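Local coordinates for ECF RNA polymerase sigma factor SigK (Mycobacterium tuberculosis, PDB 4NQW), which probably directs RNA polymerase to specific promoters as an extracytoplasmic function sigma factor, helping to open the DNA for transcription initiation, at residues 52-57 against 70-75. Residues are numbered along the deposited sequence; the frame is centred on the assembly and turned at random.
Sequences SRVYGL and ETTQEI
The Y55 ring meets T72 at its edge: T72 OG1 lies near the ring plane, 3.6 Å from Y55 CD1. With CG anti to the backbone N (chi1 -177°), the tyrosine runs alongside the partner helix, and its side chain crosses that of T72 at about a right angle. The tyrosine side chain also packs on T65, S68 and E69 of helix 65-82 and on an apolar side chain of the other protein in the assembly. The threonine hydroxyl is hydrogen-bonded back to S68 O, within its own helix, which supplies this buried polar group with a partner and leaves the interface to van der Waals contact. Here the CA atoms of the two segments come closest, Y55 CA and T72 CA lying 6.1 Å apart. One turn along helix 65-82, V54 and I75 reach toward each other tip to tip, V54 CG1 standing 3.9 Å from I75 CD1. L97 and A101 of helix 93-111 pack on V54 and I75 respectively. The segments run in broadly opposite directions, at 133° with axes 9.7 Å apart. Two consecutive helices, 42-62 and 65-82, packed in this way belong to the helical sigma-70 domain 2, in which 70-73 also form the motif that interacts with the polymerase subunit RpoC.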
loop_
_atom_site.group_PDB
_atom_site.type_symbol
_atom_site.label_atom_id
_atom_site.label_comp_id
_atom_site.label_asym_id
_atom_site.label_seq_id
_atom_site.Cartn_x
_atom_site.Cartn_y
_atom_site.Cartn_z
ATOM N N SER A 52 -4.034 12.128 -6.698
ATOM C CA SER A 52 -2.646 12.278 -7.146
ATOM C C SER A 52 -1.715 11.235 -6.511
ATOM O O SER A 52 -0.753 10.787 -7.139
ATOM C CB SER A 52 -2.128 13.693 -6.863
ATOM O OG SER A 52 -2.026 13.935 -5.472
ATOM N N ARG A 53 -2.007 10.853 -5.272
ATOM C CA ARG A 53 -1.217 9.836 -4.581
ATOM C C ARG A 53 -1.534 8.423 -5.080
ATOM O O ARG A 53 -0.628 7.598 -5.213
ATOM C CB ARG A 53 -1.407 9.940 -3.064
ATOM C CG ARG A 53 -0.659 11.115 -2.447
ATOM C CD ARG A 53 -0.671 11.097 -0.924
ATOM N NE ARG A 53 -1.542 12.123 -0.350
ATOM C CZ ARG A 53 -2.860 12.009 -0.183
ATOM N NH1 ARG A 53 -3.505 10.909 -0.555
ATOM N NH2 ARG A 53 -3.545 13.013 0.354
ATOM N N VAL A 54 -2.805 8.141 -5.368
ATOM C CA VAL A 54 -3.177 6.830 -5.913
ATOM C C VAL A 54 -2.668 6.677 -7.346
ATOM O O VAL A 54 -1.994 5.698 -7.672
ATOM C CB VAL A 54 -4.700 6.593 -5.887
ATOM C CG1 VAL A 54 -5.049 5.298 -6.612
ATOM C CG2 VAL A 54 -5.202 6.545 -4.453
ATOM N N TYR A 55 -2.993 7.649 -8.194
ATOM C CA TYR A 55 -2.589 7.613 -9.603
ATOM C C TYR A 55 -1.069 7.569 -9.754
ATOM O O TYR A 55 -0.547 6.832 -10.591
ATOM C CB TYR A 55 -3.149 8.822 -10.350
ATOM C CG TYR A 55 -2.835 8.824 -11.826
ATOM C CD1 TYR A 55 -3.448 7.918 -12.687
ATOM C CD2 TYR A 55 -1.933 9.738 -12.366
ATOM C CE1 TYR A 55 -3.168 7.919 -14.043
ATOM C CE2 TYR A 55 -1.647 9.746 -13.719
ATOM C CZ TYR A 55 -2.267 8.836 -14.551
ATOM O OH TYR A 55 -1.988 8.840 -15.893
ATOM N N GLY A 56 -0.375 8.359 -8.938
ATOM C CA GLY A 56 1.084 8.389 -8.939
ATOM C C GLY A 56 1.722 7.071 -8.540
ATOM O O GLY A 56 2.745 6.676 -9.103
ATOM N N LEU A 57 1.124 6.389 -7.567
ATOM C CA LEU A 57 1.622 5.084 -7.143
ATOM C C LEU A 57 1.425 4.061 -8.254
ATOM O O LEU A 57 2.351 3.329 -8.601
ATOM C CB LEU A 57 0.923 4.606 -5.864
ATOM C CG LEU A 57 1.301 3.191 -5.404
ATOM C CD1 LEU A 57 2.806 3.047 -5.217
ATOM C CD2 LEU A 57 0.574 2.836 -4.120
ATOM N N GLU A 70 -7.040 2.924 -16.043
ATOM C CA GLU A 70 -8.026 1.861 -15.825
ATOM C C GLU A 70 -7.922 1.241 -14.430
ATOM O O GLU A 70 -8.936 0.965 -13.793
ATOM C CB GLU A 70 -7.893 0.775 -16.892
ATOM C CG GLU A 70 -8.267 1.255 -18.285
ATOM C CD GLU A 70 -8.244 0.152 -19.324
ATOM O OE1 GLU A 70 -7.865 -0.992 -18.990
ATOM O OE2 GLU A 70 -8.611 0.433 -20.481
ATOM N N THR A 71 -6.695 1.023 -13.966
ATOM C CA THR A 71 -6.459 0.484 -12.628
ATOM C C THR A 71 -6.960 1.449 -11.551
ATOM O O THR A 71 -7.575 1.023 -10.576
ATOM C CB THR A 71 -4.965 0.188 -12.403
ATOM O OG1 THR A 71 -4.487 -0.672 -13.444
ATOM C CG2 THR A 71 -4.729 -0.475 -11.049
ATOM N N THR A 72 -6.702 2.742 -11.736
ATOM C CA THR A 72 -7.170 3.768 -10.800
ATOM C C THR A 72 -8.699 3.780 -10.693
ATOM O O THR A 72 -9.240 3.946 -9.601
ATOM C CB THR A 72 -6.642 5.168 -11.184
ATOM O OG1 THR A 72 -5.210 5.165 -11.142
ATOM C CG2 THR A 72 -7.157 6.236 -10.226
ATOM N N GLN A 73 -9.386 3.594 -11.821
ATOM C CA GLN A 73 -10.847 3.470 -11.833
ATOM C C GLN A 73 -11.314 2.272 -11.019
ATOM O O GLN A 73 -12.238 2.384 -10.215
ATOM C CB GLN A 73 -11.376 3.306 -13.258
ATOM C CG GLN A 73 -11.373 4.569 -14.089
ATOM C CD GLN A 73 -11.985 4.340 -15.458
ATOM O OE1 GLN A 73 -11.554 3.456 -16.200
ATOM N NE2 GLN A 73 -12.998 5.124 -15.795
ATOM N N GLU A 74 -10.683 1.124 -11.256
ATOM C CA GLU A 74 -11.002 -0.097 -10.521
ATOM C C GLU A 74 -10.840 0.122 -9.020
ATOM O O GLU A 74 -11.654 -0.351 -8.230
ATOM C CB GLU A 74 -10.110 -1.256 -10.976
ATOM C CG GLU A 74 -10.429 -1.790 -12.365
ATOM C CD GLU A 74 -9.455 -2.862 -12.833
ATOM O OE1 GLU A 74 -8.569 -3.272 -12.051
ATOM O OE2 GLU A 74 -9.576 -3.297 -13.997
ATOM N N ILE A 75 -9.792 0.853 -8.641
ATOM C CA ILE A 75 -9.491 1.123 -7.234
ATOM C C ILE A 75 -10.613 1.922 -6.577
ATOM O O ILE A 75 -11.110 1.535 -5.525
ATOM C CB ILE A 75 -8.140 1.858 -7.069
ATOM C CG1 ILE A 75 -6.991 0.924 -7.462
ATOM C CG2 ILE A 75 -7.941 2.313 -5.630
ATOM C CD1 ILE A 75 -5.682 1.618 -7.783
#